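Local coordinates for putative aldehyde dehydrogenase (Burkholderia cenocepacia, PDB 4YWE), which probably oxidises aldehydes, with NAD or NADP as the electron acceptor, at residues 88-100 with 185-197. Sequence-based numbering, arbitrary orientation.
Sequences SIEELAAIEARDT and DACLSVLRVAELA. With CA (calcium ion), chain K.
Asp-99 divides its carboxylate between a calcium ion and the start of helix 188-197. OD1 binds the calcium at 2.5 Å, joined there by Asp-99's own carbonyl and by Asp-185 O, 2.6 Å from the metal; two waters and the carbonyl of Val-32 complete the site. OD2 accepts from Cys-187 N (2.9 Å), which comes in from the syn side but tilted out of the carboxylate plane, and from Leu-188 N (3.1 Å), whose N-H points almost straight at it (171°). With CG anti to the backbone N (chi1 -163°), the carboxylate reaches across to these amides. A water also donates to OD2 and to Glu-96 OE1 while accepting from Ser-189 N. Glu-96 is bent at chi2, and its OE1 accepts a hydrogen bond from Ser-189 OG (2.8 Å), which lies above the carboxylate plane, while its OE2 receives the backbone N-H of Met-161 in helix 160-174.

The two helices run roughly antiparallel, their axes approaching to 8.9 Å. Leu-92 inserts as a knob among Ser-189, Arg-192, Val-193 and Leu-196, with CD2 lying on Arg-192 CG at 3.7 Å; Val-85 of helix 71-87 backs both Leu-92 and Leu-196. Ile-95 CG2 rests on Leu-188 CB. At the far end, extended Glu-91 brings OE2 to the guanidinium edge, 2.6 Å from Arg-192 NE, a salt bridge with carboxylate and guanidinium planes 58° apart; Glu-195 OE1, well out of the guanidinium plane, adds a second by charge alone.

The calcium thus holds one oxygen of Asp-99 and two amide N-H groups the other, probably favouring ionised Asp-99 and tying the metal site to the N-terminal end of helix 188-197.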
loop_
_atom_site.group_PDB
_atom_site.type_symbol
_atom_site.label_atom_id
_atom_site.label_comp_id
_atom_site.label_asym_id
_atom_site.label_seq_id
_atom_site.Cartn_x
_atom_site.Cartn_y
_atom_site.Cartn_z
ATOM N N SER A 88 -15.585 -14.091 28.521
ATOM C CA SER A 88 -15.695 -15.533 28.719
ATOM C C SER A 88 -14.331 -16.215 28.775
ATOM O O SER A 88 -14.219 -17.407 28.488
ATOM C CB SER A 88 -16.538 -16.161 27.605
ATOM O OG SER A 88 -17.829 -15.582 27.547
ATOM N N ILE A 89 -13.301 -15.461 29.147
ATOM C CA ILE A 89 -11.939 -15.987 29.197
ATOM C C ILE A 89 -11.817 -17.145 30.186
ATOM O O ILE A 89 -11.285 -18.201 29.842
ATOM C CB ILE A 89 -10.928 -14.877 29.539
ATOM C CG1 ILE A 89 -10.680 -13.993 28.315
ATOM C CG2 ILE A 89 -9.612 -15.474 30.012
ATOM C CD1 ILE A 89 -9.641 -12.914 28.540
ATOM N N GLU A 90 -12.311 -16.947 31.405
ATOM C CA GLU A 90 -12.220 -17.972 32.442
ATOM C C GLU A 90 -12.946 -19.250 32.030
ATOM O O GLU A 90 -12.448 -20.354 32.241
ATOM C CB GLU A 90 -12.786 -17.449 33.764
ATOM C CG GLU A 90 -11.988 -16.304 34.368
ATOM C CD GLU A 90 -10.545 -16.682 34.642
ATOM O OE1 GLU A 90 -9.647 -15.882 34.302
ATOM O OE2 GLU A 90 -10.308 -17.774 35.199
ATOM N N GLU A 91 -14.124 -19.085 31.437
ATOM C CA GLU A 91 -14.928 -20.210 30.973
ATOM C C GLU A 91 -14.242 -20.967 29.837
ATOM O O GLU A 91 -14.173 -22.196 29.852
ATOM C CB GLU A 91 -16.306 -19.718 30.521
ATOM C CG GLU A 91 -17.166 -20.764 29.838
ATOM C CD GLU A 91 -18.493 -20.197 29.363
ATOM O OE1 GLU A 91 -18.777 -19.020 29.666
ATOM O OE2 GLU A 91 -19.249 -20.928 28.688
ATOM N N LEU A 92 -13.734 -20.228 28.857
ATOM C CA LEU A 92 -13.072 -20.836 27.707
ATOM C C LEU A 92 -11.742 -21.474 28.097
ATOM O O LEU A 92 -11.356 -22.503 27.541
ATOM C CB LEU A 92 -12.852 -19.798 26.604
ATOM C CG LEU A 92 -14.108 -19.297 25.889
ATOM C CD1 LEU A 92 -13.772 -18.143 24.957
ATOM C CD2 LEU A 92 -14.777 -20.429 25.124
ATOM N N ALA A 93 -11.046 -20.862 29.050
ATOM C CA ALA A 93 -9.764 -21.384 29.512
ATOM C C ALA A 93 -9.941 -22.719 30.227
ATOM O O ALA A 93 -9.117 -23.619 30.083
ATOM C CB ALA A 93 -9.076 -20.382 30.427
ATOM N N ALA A 94 -11.015 -22.839 31.000
ATOM C CA ALA A 94 -11.303 -24.074 31.721
ATOM C C ALA A 94 -11.593 -25.215 30.751
ATOM O O ALA A 94 -11.144 -26.343 30.953
ATOM C CB ALA A 94 -12.474 -23.873 32.672
ATOM N N ILE A 95 -12.342 -24.913 29.697
ATOM C CA ILE A 95 -12.695 -25.907 28.691
ATOM C C ILE A 95 -11.469 -26.304 27.876
ATOM O O ILE A 95 -11.215 -27.491 27.658
ATOM C CB ILE A 95 -13.814 -25.388 27.772
ATOM C CG1 ILE A 95 -15.109 -25.200 28.564
ATOM C CG2 ILE A 95 -14.041 -26.345 26.612
ATOM C CD1 ILE A 95 -16.242 -24.615 27.749
ATOM N N GLU A 96 -10.713 -25.307 27.433
ATOM C CA GLU A 96 -9.531 -25.539 26.609
ATOM C C GLU A 96 -8.482 -26.361 27.350
ATOM O O GLU A 96 -7.941 -27.323 26.807
ATOM C CB GLU A 96 -8.928 -24.208 26.156
ATOM C CG GLU A 96 -7.785 -24.339 25.160
ATOM C CD GLU A 96 -8.267 -24.494 23.730
ATOM O OE1 GLU A 96 -9.094 -25.393 23.468
ATOM O OE2 GLU A 96 -7.818 -23.712 22.865
ATOM N N ALA A 97 -8.203 -25.977 28.592
ATOM C CA ALA A 97 -7.198 -26.655 29.408
ATOM C C ALA A 97 -7.582 -28.102 29.696
ATOM O O ALA A 97 -6.727 -28.985 29.731
ATOM C CB ALA A 97 -6.984 -25.903 30.710
ATOM N N ARG A 98 -8.873 -28.336 29.905
ATOM C CA ARG A 98 -9.376 -29.670 30.214
ATOM C C ARG A 98 -9.302 -30.583 28.993
ATOM O O ARG A 98 -9.134 -31.797 29.118
ATOM C CB ARG A 98 -10.817 -29.582 30.723
ATOM C CG ARG A 98 -11.401 -30.892 31.222
ATOM C CD ARG A 98 -12.815 -30.683 31.743
ATOM N NE ARG A 98 -13.378 -31.897 32.325
ATOM C CZ ARG A 98 -14.638 -32.014 32.730
ATOM N NH1 ARG A 98 -15.473 -30.990 32.612
ATOM N NH2 ARG A 98 -15.065 -33.158 33.249
ATOM N N ASP A 99 -9.418 -29.981 27.815
ATOM C CA ASP A 99 -9.522 -30.727 26.568
ATOM C C ASP A 99 -8.158 -30.937 25.909
ATOM O O ASP A 99 -7.899 -31.987 25.323
ATOM C CB ASP A 99 -10.471 -29.998 25.610
ATOM C CG ASP A 99 -10.955 -30.879 24.477
ATOM O OD1 ASP A 99 -10.721 -32.104 24.528
ATOM O OD2 ASP A 99 -11.586 -30.344 23.541
ATOM N N THR A 100 -7.288 -29.937 26.012
ATOM C CA THR A 100 -5.973 -30.002 25.381
ATOM C C THR A 100 -4.898 -30.467 26.355
ATOM O O THR A 100 -3.912 -31.085 25.952
ATOM C CB THR A 100 -5.554 -28.639 24.807
ATOM O OG1 THR A 100 -5.289 -27.733 25.884
ATOM C CG2 THR A 100 -6.652 -28.073 23.923
ATOM N N ASP A 185 -9.263 -34.549 18.759
ATOM C CA ASP A 185 -8.571 -34.699 20.035
ATOM C C ASP A 185 -8.829 -33.516 20.966
ATOM O O ASP A 185 -8.664 -33.634 22.178
ATOM C CB ASP A 185 -7.070 -34.880 19.804
ATOM C CG ASP A 185 -6.723 -36.272 19.306
ATOM O OD1 ASP A 185 -7.087 -37.253 19.988
ATOM O OD2 ASP A 185 -6.101 -36.385 18.230
ATOM N N ALA A 186 -9.235 -32.385 20.395
ATOM C CA ALA A 186 -9.586 -31.200 21.179
ATOM C C ALA A 186 -10.332 -30.177 20.326
ATOM O O ALA A 186 -9.762 -29.602 19.398
ATOM C CB ALA A 186 -8.339 -30.569 21.790
ATOM N N CYS A 187 -11.603 -29.944 20.644
ATOM C CA CYS A 187 -12.406 -28.998 19.874
ATOM C C CYS A 187 -13.588 -28.429 20.654
ATOM O O CYS A 187 -14.425 -27.724 20.087
ATOM C CB CYS A 187 -12.918 -29.661 18.594
ATOM S SG CYS A 187 -14.013 -31.078 18.851
ATOM N N LEU A 188 -13.660 -28.723 21.947
ATOM C CA LEU A 188 -14.796 -28.285 22.755
ATOM C C LEU A 188 -14.830 -26.769 22.932
ATOM O O LEU A 188 -15.903 -26.178 23.048
ATOM C CB LEU A 188 -14.778 -28.968 24.124
ATOM C CG LEU A 188 -15.249 -30.423 24.152
ATOM C CD1 LEU A 188 -15.384 -30.915 25.586
ATOM C CD2 LEU A 188 -16.563 -30.574 23.402
ATOM N N SER A 189 -13.659 -26.142 22.951
ATOM C CA SER A 189 -13.582 -24.694 23.107
ATOM C C SER A 189 -14.181 -23.990 21.895
ATOM O O SER A 189 -14.909 -23.007 22.037
ATOM C CB SER A 189 -12.134 -24.249 23.316
ATOM O OG SER A 189 -11.349 -24.507 22.164
ATOM N N VAL A 190 -13.880 -24.508 20.709
ATOM C CA VAL A 190 -14.350 -23.931 19.453
ATOM C C VAL A 190 -15.875 -23.917 19.381
ATOM O O VAL A 190 -16.473 -22.949 18.907
ATOM C CB VAL A 190 -13.753 -24.690 18.249
ATOM C CG1 VAL A 190 -14.493 -24.342 16.964
ATOM C CG2 VAL A 190 -12.268 -24.389 18.117
ATOM N N LEU A 191 -16.498 -24.990 19.858
ATOM C CA LEU A 191 -17.955 -25.094 19.877
ATOM C C LEU A 191 -18.588 -23.983 20.714
ATOM O O LEU A 191 -19.634 -23.442 20.354
ATOM C CB LEU A 191 -18.385 -26.460 20.415
ATOM C CG LEU A 191 -17.900 -27.680 19.628
ATOM C CD1 LEU A 191 -18.235 -28.965 20.368
ATOM C CD2 LEU A 191 -18.506 -27.690 18.235
ATOM N N ARG A 192 -17.950 -23.650 21.831
ATOM C CA ARG A 192 -18.450 -22.606 22.718
ATOM C C ARG A 192 -18.266 -21.226 22.091
ATOM O O ARG A 192 -19.075 -20.323 22.305
ATOM C CB ARG A 192 -17.743 -22.671 24.075
ATOM C CG ARG A 192 -18.275 -21.685 25.101
ATOM C CD ARG A 192 -19.756 -21.909 25.361
ATOM N NE ARG A 192 -20.288 -20.966 26.341
ATOM C CZ ARG A 192 -20.914 -19.837 26.028
ATOM N NH1 ARG A 192 -21.091 -19.506 24.756
ATOM N NH2 ARG A 192 -21.366 -19.038 26.985
ATOM N N VAL A 193 -17.199 -21.074 21.313
ATOM C CA VAL A 193 -16.911 -19.815 20.635
ATOM C C VAL A 193 -17.992 -19.522 19.599
ATOM O O VAL A 193 -18.381 -18.370 19.401
ATOM C CB VAL A 193 -15.513 -19.844 19.985
ATOM C CG1 VAL A 193 -15.276 -18.594 19.149
ATOM C CG2 VAL A 193 -14.441 -19.986 21.053
ATOM N N ALA A 194 -18.480 -20.576 18.952
ATOM C CA ALA A 194 -19.531 -20.450 17.949
ATOM C C ALA A 194 -20.802 -19.864 18.556
ATOM O O ALA A 194 -21.503 -19.084 17.910
ATOM C CB ALA A 194 -19.821 -21.800 17.313
ATOM N N GLU A 195 -21.096 -20.246 19.796
ATOM C CA GLU A 195 -22.252 -19.710 20.505
ATOM C C GLU A 195 -22.080 -18.220 20.764
ATOM O O GLU A 195 -23.023 -17.444 20.620
ATOM C CB GLU A 195 -22.472 -20.444 21.829
ATOM C CG GLU A 195 -23.093 -21.817 21.685
ATOM C CD GLU A 195 -23.504 -22.410 23.018
ATOM O OE1 GLU A 195 -23.240 -21.771 24.058
ATOM O OE2 GLU A 195 -24.091 -23.512 23.025
ATOM N N LEU A 196 -20.869 -17.832 21.150
ATOM C CA LEU A 196 -20.552 -16.430 21.392
ATOM C C LEU A 196 -20.719 -15.613 20.119
ATOM O O LEU A 196 -21.169 -14.470 20.161
ATOM C CB LEU A 196 -19.129 -16.287 21.935
ATOM C CG LEU A 196 -18.914 -16.797 23.361
ATOM C CD1 LEU A 196 -17.469 -16.604 23.798
ATOM C CD2 LEU A 196 -19.863 -16.099 24.318
ATOM N N ALA A 197 -20.360 -16.214 18.988
ATOM C CA ALA A 197 -20.510 -15.571 17.689
ATOM C C ALA A 197 -21.982 -15.311 17.386
ATOM O O ALA A 197 -22.347 -14.241 16.898
ATOM C CB ALA A 197 -19.881 -16.425 16.594
HETATM CA CA CA K . -9.177 -34.016 24.673
HETATM O O HOH W 1 -11.496 -27.538 23.570
HETATM O O HOH W 2 -7.067 -35.217 24.648
HETATM O O HOH W 3 -10.159 -35.905 23.279
#